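Local atomic coordinates of CymD (Pseudomonas putida, PDB entry 6Z34), a protein that forms an outer-membrane channel of the FadL family that takes up monoaromatic hydrocarbons, probably by lateral diffusion. Residues Gly214-Gly225 and Val239-Ser250. Numbering follows the deposited sequence.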
loop_
_atom_site.group_PDB
_atom_site.type_symbol
_atom_site.label_atom_id
_atom_site.label_comp_id
_atom_site.label_asym_id
_atom_site.label_seq_id
_atom_site.Cartn_x
_atom_site.Cartn_y
_atom_site.Cartn_z
ATOM N N GLY A 214 -18.163 2.745 7.955
ATOM C CA GLY A 214 -17.102 2.583 6.985
ATOM C C GLY A 214 -17.648 2.193 5.622
ATOM O O GLY A 214 -18.849 1.987 5.427
ATOM N N VAL A 215 -16.739 2.141 4.649
ATOM C CA VAL A 215 -17.108 1.770 3.290
ATOM C C VAL A 215 -16.031 0.845 2.754
ATOM O O VAL A 215 -14.912 0.781 3.273
ATOM C CB VAL A 215 -17.308 2.989 2.356
ATOM C CG1 VAL A 215 -18.543 3.871 2.813
ATOM C CG2 VAL A 215 -16.047 3.822 2.264
ATOM N N ASP A 216 -16.391 0.114 1.706
ATOM C CA ASP A 216 -15.537 -0.945 1.205
ATOM C C ASP A 216 -15.986 -1.296 -0.197
ATOM O O ASP A 216 -17.110 -0.983 -0.601
ATOM C CB ASP A 216 -15.622 -2.178 2.086
ATOM C CG ASP A 216 -16.871 -2.977 1.810
ATOM O OD1 ASP A 216 -17.963 -2.493 2.161
ATOM O OD2 ASP A 216 -16.775 -4.083 1.245
ATOM N N SER A 217 -15.119 -2.035 -0.893
ATOM C CA SER A 217 -15.271 -2.309 -2.311
ATOM C C SER A 217 -14.235 -3.344 -2.742
ATOM O O SER A 217 -13.091 -3.309 -2.278
ATOM C CB SER A 217 -15.077 -1.020 -3.109
ATOM O OG SER A 217 -15.314 -1.223 -4.475
ATOM N N TRP A 218 -14.657 -4.258 -3.613
ATOM C CA TRP A 218 -13.787 -5.140 -4.358
ATOM C C TRP A 218 -13.385 -4.455 -5.651
ATOM O O TRP A 218 -14.157 -3.696 -6.234
ATOM C CB TRP A 218 -14.493 -6.469 -4.650
ATOM C CG TRP A 218 -14.484 -7.369 -3.457
ATOM C CD1 TRP A 218 -15.494 -7.558 -2.561
ATOM C CD2 TRP A 218 -13.381 -8.149 -2.992
ATOM N NE1 TRP A 218 -15.092 -8.428 -1.571
ATOM C CE2 TRP A 218 -13.799 -8.813 -1.822
ATOM C CE3 TRP A 218 -12.085 -8.371 -3.466
ATOM C CZ2 TRP A 218 -12.966 -9.692 -1.122
ATOM C CZ3 TRP A 218 -11.256 -9.232 -2.763
ATOM C CH2 TRP A 218 -11.699 -9.882 -1.605
ATOM N N GLY A 219 -12.160 -4.700 -6.080
ATOM C CA GLY A 219 -11.671 -4.085 -7.297
ATOM C C GLY A 219 -10.664 -4.986 -7.979
ATOM O O GLY A 219 -10.589 -6.181 -7.663
ATOM N N ILE A 220 -9.870 -4.437 -8.897
ATOM C CA ILE A 220 -8.958 -5.258 -9.668
ATOM C C ILE A 220 -7.717 -4.438 -9.975
ATOM O O ILE A 220 -7.810 -3.258 -10.323
ATOM C CB ILE A 220 -9.641 -5.797 -10.947
ATOM C CG1 ILE A 220 -8.688 -6.685 -11.744
ATOM C CG2 ILE A 220 -10.140 -4.678 -11.825
ATOM C CD1 ILE A 220 -9.306 -7.188 -13.011
ATOM N N GLY A 221 -6.551 -5.076 -9.813
ATOM C CA GLY A 221 -5.264 -4.524 -10.198
ATOM C C GLY A 221 -4.333 -5.551 -10.838
ATOM O O GLY A 221 -4.772 -6.635 -11.248
ATOM N N GLY A 222 -3.052 -5.241 -10.934
ATOM C CA GLY A 222 -2.130 -6.189 -11.524
ATOM C C GLY A 222 -0.838 -5.515 -11.926
ATOM O O GLY A 222 -0.672 -4.294 -11.798
ATOM N N ARG A 223 0.082 -6.353 -12.416
ATOM C CA ARG A 223 1.408 -5.926 -12.831
ATOM C C ARG A 223 1.936 -6.867 -13.907
ATOM O O ARG A 223 1.502 -8.014 -14.021
ATOM C CB ARG A 223 2.373 -5.868 -11.636
ATOM C CG ARG A 223 2.521 -7.161 -10.838
ATOM C CD ARG A 223 2.926 -6.869 -9.414
ATOM N NE ARG A 223 1.918 -5.996 -8.849
ATOM C CZ ARG A 223 0.808 -6.447 -8.288
ATOM N NH1 ARG A 223 0.612 -7.760 -8.195
ATOM N NH2 ARG A 223 -0.107 -5.590 -7.846
ATOM N N LEU A 224 2.885 -6.353 -14.696
ATOM C CA LEU A 224 3.490 -7.058 -15.821
ATOM C C LEU A 224 4.965 -6.678 -15.865
ATOM O O LEU A 224 5.288 -5.502 -16.048
ATOM C CB LEU A 224 2.807 -6.689 -17.141
ATOM C CG LEU A 224 3.424 -7.362 -18.381
ATOM C CD1 LEU A 224 3.440 -8.927 -18.275
ATOM C CD2 LEU A 224 2.741 -6.895 -19.661
ATOM N N GLY A 225 5.864 -7.655 -15.685
ATOM C CA GLY A 225 7.274 -7.358 -15.551
ATOM C C GLY A 225 8.141 -8.368 -16.276
ATOM O O GLY A 225 7.658 -9.377 -16.783
ATOM N N VAL A 239 9.186 -3.639 -14.182
ATOM C CA VAL A 239 7.802 -4.044 -13.960
ATOM C C VAL A 239 6.904 -2.821 -14.014
ATOM O O VAL A 239 7.204 -1.781 -13.420
ATOM C CB VAL A 239 7.611 -4.819 -12.632
ATOM C CG1 VAL A 239 8.059 -3.997 -11.434
ATOM C CG2 VAL A 239 6.151 -5.238 -12.476
ATOM N N TYR A 240 5.797 -2.957 -14.735
ATOM C CA TYR A 240 4.742 -1.958 -14.761
ATOM C C TYR A 240 3.557 -2.433 -13.930
ATOM O O TYR A 240 2.994 -3.506 -14.180
ATOM C CB TYR A 240 4.306 -1.661 -16.189
ATOM C CG TYR A 240 3.330 -0.507 -16.279
ATOM C CD1 TYR A 240 3.763 0.811 -16.154
ATOM C CD2 TYR A 240 1.976 -0.735 -16.508
ATOM C CE1 TYR A 240 2.866 1.879 -16.254
ATOM C CE2 TYR A 240 1.078 0.322 -16.611
ATOM C CZ TYR A 240 1.525 1.620 -16.482
ATOM O OH TYR A 240 0.609 2.637 -16.591
ATOM N N ASN A 241 3.172 -1.624 -12.955
ATOM C CA ASN A 241 2.057 -1.921 -12.071
ATOM C C ASN A 241 0.835 -1.155 -12.570
ATOM O O ASN A 241 0.901 0.059 -12.776
ATOM C CB ASN A 241 2.429 -1.534 -10.642
ATOM C CG ASN A 241 1.595 -2.244 -9.616
ATOM O OD1 ASN A 241 2.083 -3.142 -8.939
ATOM N ND2 ASN A 241 0.337 -1.836 -9.472
ATOM N N PHE A 242 -0.257 -1.868 -12.812
ATOM C CA PHE A 242 -1.428 -1.254 -13.421
ATOM C C PHE A 242 -2.158 -0.366 -12.423
ATOM O O PHE A 242 -1.995 -0.501 -11.211
ATOM C CB PHE A 242 -2.400 -2.315 -13.929
ATOM C CG PHE A 242 -1.805 -3.260 -14.915
ATOM C CD1 PHE A 242 -0.867 -2.826 -15.829
ATOM C CD2 PHE A 242 -2.197 -4.582 -14.941
ATOM C CE1 PHE A 242 -0.326 -3.701 -16.750
ATOM C CE2 PHE A 242 -1.655 -5.467 -15.865
ATOM C CZ PHE A 242 -0.724 -5.027 -16.763
ATOM N N LYS A 243 -2.977 0.552 -12.952
ATOM C CA LYS A 243 -3.861 1.330 -12.100
ATOM C C LYS A 243 -4.940 0.425 -11.520
ATOM O O LYS A 243 -5.606 -0.313 -12.253
ATOM C CB LYS A 243 -4.501 2.482 -12.875
ATOM C CG LYS A 243 -3.524 3.311 -13.675
ATOM C CD LYS A 243 -4.145 4.617 -14.117
ATOM C CE LYS A 243 -3.577 5.057 -15.452
ATOM N NZ LYS A 243 -4.103 6.391 -15.852
ATOM N N THR A 244 -5.110 0.473 -10.204
ATOM C CA THR A 244 -6.085 -0.392 -9.551
ATOM C C THR A 244 -7.451 0.274 -9.619
ATOM O O THR A 244 -7.634 1.367 -9.076
ATOM C CB THR A 244 -5.688 -0.659 -8.097
ATOM O OG1 THR A 244 -4.329 -1.139 -8.030
ATOM C CG2 THR A 244 -6.619 -1.681 -7.475
ATOM N N HIS A 245 -8.409 -0.357 -10.291
ATOM C CA HIS A 245 -9.757 0.193 -10.309
ATOM C C HIS A 245 -10.542 -0.370 -9.130
ATOM O O HIS A 245 -11.073 -1.480 -9.201
ATOM C CB HIS A 245 -10.478 -0.080 -11.618
ATOM C CG HIS A 245 -11.667 0.812 -11.805
ATOM N ND1 HIS A 245 -11.882 1.920 -11.009
ATOM C CD2 HIS A 245 -12.703 0.768 -12.674
ATOM C CE1 HIS A 245 -12.993 2.523 -11.386
ATOM N NE2 HIS A 245 -13.511 1.846 -12.395
ATOM N N VAL A 246 -10.659 0.418 -8.054
ATOM C CA VAL A 246 -11.331 -0.110 -6.864
ATOM C C VAL A 246 -12.850 -0.021 -6.963
ATOM O O VAL A 246 -13.548 -0.828 -6.339
ATOM C CB VAL A 246 -10.873 0.572 -5.559
ATOM C CG1 VAL A 246 -9.355 0.755 -5.522
ATOM C CG2 VAL A 246 -11.587 1.842 -5.349
ATOM N N GLY A 247 -13.395 0.904 -7.736
ATOM C CA GLY A 247 -14.843 1.011 -7.839
ATOM C C GLY A 247 -15.505 1.586 -6.587
ATOM O O GLY A 247 -14.873 1.862 -5.568
ATOM N N ASP A 248 -16.828 1.745 -6.681
ATOM C CA ASP A 248 -17.588 2.516 -5.698
ATOM C C ASP A 248 -17.545 1.868 -4.313
ATOM O O ASP A 248 -18.066 0.766 -4.117
ATOM C CB ASP A 248 -19.038 2.665 -6.154
ATOM C CG ASP A 248 -19.169 3.398 -7.469
ATOM O OD1 ASP A 248 -18.284 4.217 -7.797
ATOM O OD2 ASP A 248 -20.172 3.156 -8.174
ATOM N N LEU A 249 -16.968 2.573 -3.343
ATOM C CA LEU A 249 -16.961 2.137 -1.949
ATOM C C LEU A 249 -18.263 2.561 -1.266
ATOM O O LEU A 249 -18.588 3.754 -1.222
ATOM C CB LEU A 249 -15.751 2.709 -1.209
ATOM C CG LEU A 249 -14.375 2.268 -1.741
ATOM C CD1 LEU A 249 -13.888 3.155 -2.871
ATOM C CD2 LEU A 249 -13.337 2.207 -0.635
ATOM N N SER A 250 -19.004 1.588 -0.726
ATOM C CA SER A 250 -20.282 1.861 -0.084
ATOM C C SER A 250 -20.294 1.297 1.332
ATOM O O SER A 250 -19.508 0.413 1.685
ATOM C CB SER A 250 -21.464 1.293 -0.882
ATOM O OG SER A 250 -21.245 -0.051 -1.247
HETATM O O HOH W 1 -1.971 -2.915 -9.627
#
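L224 and Y240 pair antiparallel, each backbone N bonded to the other's O at 2.9 Å. Next along, F242 N donates to G222 O at 2.7 Å. G222 N is instead satisfied by a water, which it meets at 2.9 Å and which donates to F242 O. The same F242 O also accepts from N241 ND2. N241 OD1 takes R223 NE at 2.9 Å, nearly straight (172°). The oxygen lies in the guanidinium plane, but NE sits above the amide carbonyl plane. The R223 chain bends at chi3 (57°), bringing NE alongside the amide, while NH2 pairs with D158 in a salt bridge. A leucine in place of N241 would probably leave R223 NE without this acceptor and F242 O without its amide donor. The strands are neighbours in the antiparallel beta-barrel of the FadL family, and 239-250 leaves regular pairing midway. I220 and H245 keep a single two-bond bridge there. Farther on, S217 OG, turned opposite the backbone N (chi1 -176°), reaches V246 O and donates to it at 2.6 Å. Regular pairing returns at D216 and S250, whose backbones exchange two bonds. D216 OD2 is satisfied by W161, and T244 OG1 by R138.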